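Local atomic coordinates of aminoglycoside N(3)-acetyltransferase, AAC(3)-IVa (Escherichia coli, PDB entry 6MN3), a protein that probably confers resistance to gentamicin, kanamycin, tobramycin, neomycin and apramycin by transferring an acetyl group from acetyl-CoA to the 3-amino group of their 2-deoxystreptamine ring. Residues E71-D83 / F91-P103. Sequence-based numbering, arbitrary orientation.
Sequences EPFDPATSPVTPD and FWRLPNVKRSAHP
Arg99 reaches into the bend of 73-80 and grips the carbonyl oxygen of Ser78 end-on with two nitrogens, NH1 at 2.6 Å from Ser78 O and NH2 at 2.7 Å from the same oxygen. Both bonds lie near the guanidinium plane but are bent, with an N-H...O angle of 141° at NH1. NH1 also makes a weak but straight bond to Pro75 O, so one cation ties together two carbonyls of the loop; NE is bonded to Ser64 OG, a further anchor for the group. The chain gets there by running extended from CG to NE, with CG anti to the backbone N (chi1 -155°).

Aromatic side chains lie on both faces of this cation. Phe73 presents its CZ end over the centre of one guanidinium face, 3.5 Å from Arg99 CZ, with the ring tipped 71° from that plane. Trp92 covers the opposite face, NH1 lying above the centre of the indole, and Arg93 CG packs on the indole's other side. Asp89 receives Trp92 NE1 and pairs with the Arg93 guanidinium.

Backbone carbonyls also meet the rings: Ala76 O lies in plane at the indole edge, 3.3 Å from Trp92 CH2, and His102 O stands over a face of the Phe73 ring.

Apolar contacts surround these groups: Val80 CG2 lies 3.4 Å from Trp92 CD1, Phe73 CB rests against Pro103 CB, and Pro75 CG touches Ala101 CB.

Inside the bend, Ser78 OG accepts the Asp74 amide. Far from the zinc, this arginine, held between the rim of Phe73 and the indole of Trp92, fastens the irregular loop following strand 59-63 to edge strand 98-99 of the central mixed sheet of this Antibiotic_NAT enzyme.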
# COMPACT_ATOMS: atom_id res chain seq x y z
N GLU A 71 17.33 -12.56 -3.33
CA GLU A 71 18.29 -11.70 -2.65
C GLU A 71 17.84 -11.39 -1.23
O GLU A 71 16.66 -11.10 -1.01
CB GLU A 71 18.48 -10.39 -3.42
CG GLU A 71 19.70 -9.58 -3.01
CD GLU A 71 19.95 -8.40 -3.92
OE1 GLU A 71 20.65 -8.57 -4.94
OE2 GLU A 71 19.44 -7.30 -3.63
N PRO A 72 18.74 -11.45 -0.26
CA PRO A 72 18.38 -11.02 1.10
C PRO A 72 18.10 -9.53 1.15
O PRO A 72 18.62 -8.75 0.34
CB PRO A 72 19.61 -11.39 1.93
CG PRO A 72 20.73 -11.45 0.94
CD PRO A 72 20.12 -11.96 -0.33
N PHE A 73 17.27 -9.13 2.10
CA PHE A 73 16.83 -7.75 2.24
C PHE A 73 17.61 -7.05 3.35
O PHE A 73 17.82 -7.62 4.42
CB PHE A 73 15.33 -7.69 2.54
CG PHE A 73 14.79 -6.29 2.61
CD1 PHE A 73 14.68 -5.64 3.82
CD2 PHE A 73 14.39 -5.64 1.46
CE1 PHE A 73 14.18 -4.35 3.88
CE2 PHE A 73 13.89 -4.35 1.51
CZ PHE A 73 13.78 -3.71 2.73
N ASP A 74 18.02 -5.82 3.07
CA ASP A 74 18.70 -4.98 4.06
C ASP A 74 17.99 -3.64 4.12
O ASP A 74 17.90 -2.94 3.08
CB ASP A 74 20.18 -4.79 3.72
CG ASP A 74 20.85 -3.73 4.58
OD1 ASP A 74 20.70 -3.79 5.82
OD2 ASP A 74 21.52 -2.84 4.02
N PRO A 75 17.48 -3.22 5.28
CA PRO A 75 16.74 -1.95 5.34
C PRO A 75 17.57 -0.73 5.00
O PRO A 75 16.99 0.35 4.79
CB PRO A 75 16.25 -1.90 6.80
CG PRO A 75 16.36 -3.31 7.30
CD PRO A 75 17.52 -3.91 6.58
N ALA A 76 18.90 -0.85 4.94
CA ALA A 76 19.76 0.30 4.72
C ALA A 76 20.19 0.48 3.27
O ALA A 76 20.56 1.60 2.89
CB ALA A 76 21.02 0.19 5.59
N THR A 77 20.16 -0.58 2.45
CA THR A 77 20.65 -0.47 1.08
C THR A 77 19.66 -1.02 0.06
O THR A 77 19.60 -0.52 -1.07
CB THR A 77 22.00 -1.20 0.93
OG1 THR A 77 21.81 -2.60 1.17
CG2 THR A 77 23.03 -0.65 1.90
N SER A 78 18.90 -2.04 0.44
CA SER A 78 18.01 -2.72 -0.49
C SER A 78 16.99 -1.74 -1.08
O SER A 78 16.19 -1.17 -0.33
CB SER A 78 17.28 -3.87 0.19
OG SER A 78 18.16 -4.96 0.45
N PRO A 79 17.00 -1.51 -2.39
CA PRO A 79 16.07 -0.54 -2.97
C PRO A 79 14.66 -1.10 -3.09
O PRO A 79 14.44 -2.30 -3.20
CB PRO A 79 16.67 -0.27 -4.36
CG PRO A 79 18.02 -0.95 -4.37
CD PRO A 79 17.92 -2.06 -3.39
N VAL A 80 13.70 -0.18 -3.06
CA VAL A 80 12.31 -0.55 -3.29
C VAL A 80 12.14 -0.99 -4.74
O VAL A 80 12.81 -0.49 -5.65
CB VAL A 80 11.37 0.63 -2.96
CG1 VAL A 80 9.92 0.20 -3.00
CG2 VAL A 80 11.71 1.19 -1.59
N THR A 81 11.26 -1.96 -4.96
CA THR A 81 10.99 -2.43 -6.31
C THR A 81 10.51 -1.26 -7.17
O THR A 81 9.76 -0.40 -6.70
CB THR A 81 9.94 -3.54 -6.31
OG1 THR A 81 9.47 -3.76 -7.64
CG2 THR A 81 8.77 -3.17 -5.41
N PRO A 82 10.94 -1.19 -8.44
CA PRO A 82 10.54 -0.06 -9.29
C PRO A 82 9.05 0.02 -9.54
O PRO A 82 8.58 1.07 -10.01
CB PRO A 82 11.32 -0.30 -10.59
CG PRO A 82 11.62 -1.77 -10.59
CD PRO A 82 11.82 -2.14 -9.15
N ASP A 83 8.29 -1.04 -9.25
CA ASP A 83 6.85 -1.01 -9.45
C ASP A 83 6.13 -0.19 -8.39
O ASP A 83 4.96 0.15 -8.59
CB ASP A 83 6.30 -2.44 -9.46
CG ASP A 83 4.99 -2.54 -10.21
OD1 ASP A 83 4.85 -1.89 -11.27
OD2 ASP A 83 4.09 -3.28 -9.74
N PHE A 91 11.41 7.74 -0.06
CA PHE A 91 10.97 8.00 1.31
C PHE A 91 11.89 7.33 2.33
O PHE A 91 12.27 7.95 3.33
CB PHE A 91 9.53 7.53 1.47
CG PHE A 91 8.99 7.65 2.87
CD1 PHE A 91 9.06 8.85 3.55
CD2 PHE A 91 8.39 6.56 3.48
CE1 PHE A 91 8.55 8.96 4.83
CE2 PHE A 91 7.89 6.66 4.76
CZ PHE A 91 7.96 7.86 5.44
N TRP A 92 12.26 6.07 2.09
CA TRP A 92 12.97 5.30 3.12
C TRP A 92 14.41 5.75 3.31
O TRP A 92 15.02 5.40 4.33
CB TRP A 92 12.92 3.81 2.77
CG TRP A 92 13.82 3.43 1.64
CD1 TRP A 92 13.49 3.38 0.31
CD2 TRP A 92 15.19 3.02 1.73
NE1 TRP A 92 14.57 2.97 -0.43
CE2 TRP A 92 15.63 2.75 0.42
CE3 TRP A 92 16.09 2.87 2.79
CZ2 TRP A 92 16.93 2.33 0.14
CZ3 TRP A 92 17.38 2.45 2.50
CH2 TRP A 92 17.79 2.19 1.19
N ARG A 93 14.97 6.50 2.37
CA ARG A 93 16.36 6.95 2.46
C ARG A 93 16.52 8.22 3.27
O ARG A 93 17.66 8.59 3.59
CB ARG A 93 16.94 7.17 1.07
CG ARG A 93 16.70 6.02 0.10
CD ARG A 93 17.24 6.35 -1.28
NE ARG A 93 16.85 5.36 -2.27
CZ ARG A 93 17.59 4.31 -2.61
NH1 ARG A 93 18.77 4.12 -2.03
NH2 ARG A 93 17.15 3.45 -3.52
N LEU A 94 15.43 8.90 3.61
CA LEU A 94 15.50 10.16 4.32
C LEU A 94 15.83 9.92 5.79
O LEU A 94 15.81 8.79 6.27
CB LEU A 94 14.17 10.90 4.14
CG LEU A 94 13.88 11.22 2.68
CD1 LEU A 94 12.43 11.64 2.48
CD2 LEU A 94 14.84 12.29 2.16
N PRO A 95 16.18 10.97 6.53
CA PRO A 95 16.53 10.78 7.95
C PRO A 95 15.32 10.41 8.79
O PRO A 95 14.20 10.89 8.56
CB PRO A 95 17.09 12.15 8.36
CG PRO A 95 17.55 12.76 7.09
CD PRO A 95 16.57 12.31 6.06
N ASN A 96 15.56 9.55 9.78
CA ASN A 96 14.64 9.15 10.84
C ASN A 96 13.39 8.40 10.36
O ASN A 96 12.46 8.23 11.15
CB ASN A 96 14.18 10.33 11.70
CG ASN A 96 15.30 11.29 12.04
OD1 ASN A 96 15.91 11.91 11.17
ND2 ASN A 96 15.60 11.41 13.33
N VAL A 97 13.34 7.95 9.11
CA VAL A 97 12.25 7.08 8.68
C VAL A 97 12.69 5.64 8.86
O VAL A 97 13.77 5.23 8.40
CB VAL A 97 11.83 7.37 7.23
CG1 VAL A 97 12.85 8.22 6.53
CG2 VAL A 97 11.56 6.08 6.46
N LYS A 98 11.87 4.87 9.57
CA LYS A 98 12.19 3.48 9.89
C LYS A 98 11.76 2.58 8.74
O LYS A 98 10.99 2.96 7.86
CB LYS A 98 11.51 3.06 11.19
CG LYS A 98 11.41 4.16 12.25
CD LYS A 98 12.77 4.69 12.66
CE LYS A 98 12.63 5.87 13.62
NZ LYS A 98 13.91 6.63 13.78
N ARG A 99 12.28 1.35 8.76
CA ARG A 99 12.04 0.40 7.69
C ARG A 99 12.06 -1.00 8.27
O ARG A 99 12.87 -1.31 9.14
CB ARG A 99 13.08 0.54 6.58
CG ARG A 99 12.63 0.07 5.22
CD ARG A 99 13.75 0.22 4.21
NE ARG A 99 13.33 -0.15 2.86
CZ ARG A 99 14.16 -0.35 1.85
NH1 ARG A 99 15.47 -0.22 2.02
NH2 ARG A 99 13.68 -0.68 0.65
N SER A 100 11.15 -1.85 7.78
CA SER A 100 11.07 -3.22 8.27
C SER A 100 12.31 -4.00 7.86
O SER A 100 12.96 -3.70 6.85
CB SER A 100 9.81 -3.90 7.76
OG SER A 100 8.65 -3.16 8.10
N ALA A 101 12.63 -5.02 8.65
CA ALA A 101 13.82 -5.84 8.42
C ALA A 101 13.48 -7.18 7.79
O ALA A 101 13.95 -8.23 8.22
CB ALA A 101 14.58 -6.03 9.74
N HIS A 102 12.65 -7.16 6.75
CA HIS A 102 12.29 -8.37 6.02
C HIS A 102 11.96 -7.97 4.59
O HIS A 102 11.64 -6.80 4.33
CB HIS A 102 11.11 -9.10 6.67
CG HIS A 102 9.97 -8.22 7.05
ND1 HIS A 102 9.03 -7.79 6.15
CD2 HIS A 102 9.61 -7.69 8.25
CE1 HIS A 102 8.14 -7.03 6.76
NE2 HIS A 102 8.47 -6.95 8.04
N PRO A 103 12.04 -8.90 3.64
CA PRO A 103 11.87 -8.53 2.22
C PRO A 103 10.51 -7.96 1.87
O PRO A 103 10.35 -7.44 0.76
CB PRO A 103 12.12 -9.86 1.48
CG PRO A 103 11.93 -10.92 2.50
CD PRO A 103 12.41 -10.32 3.78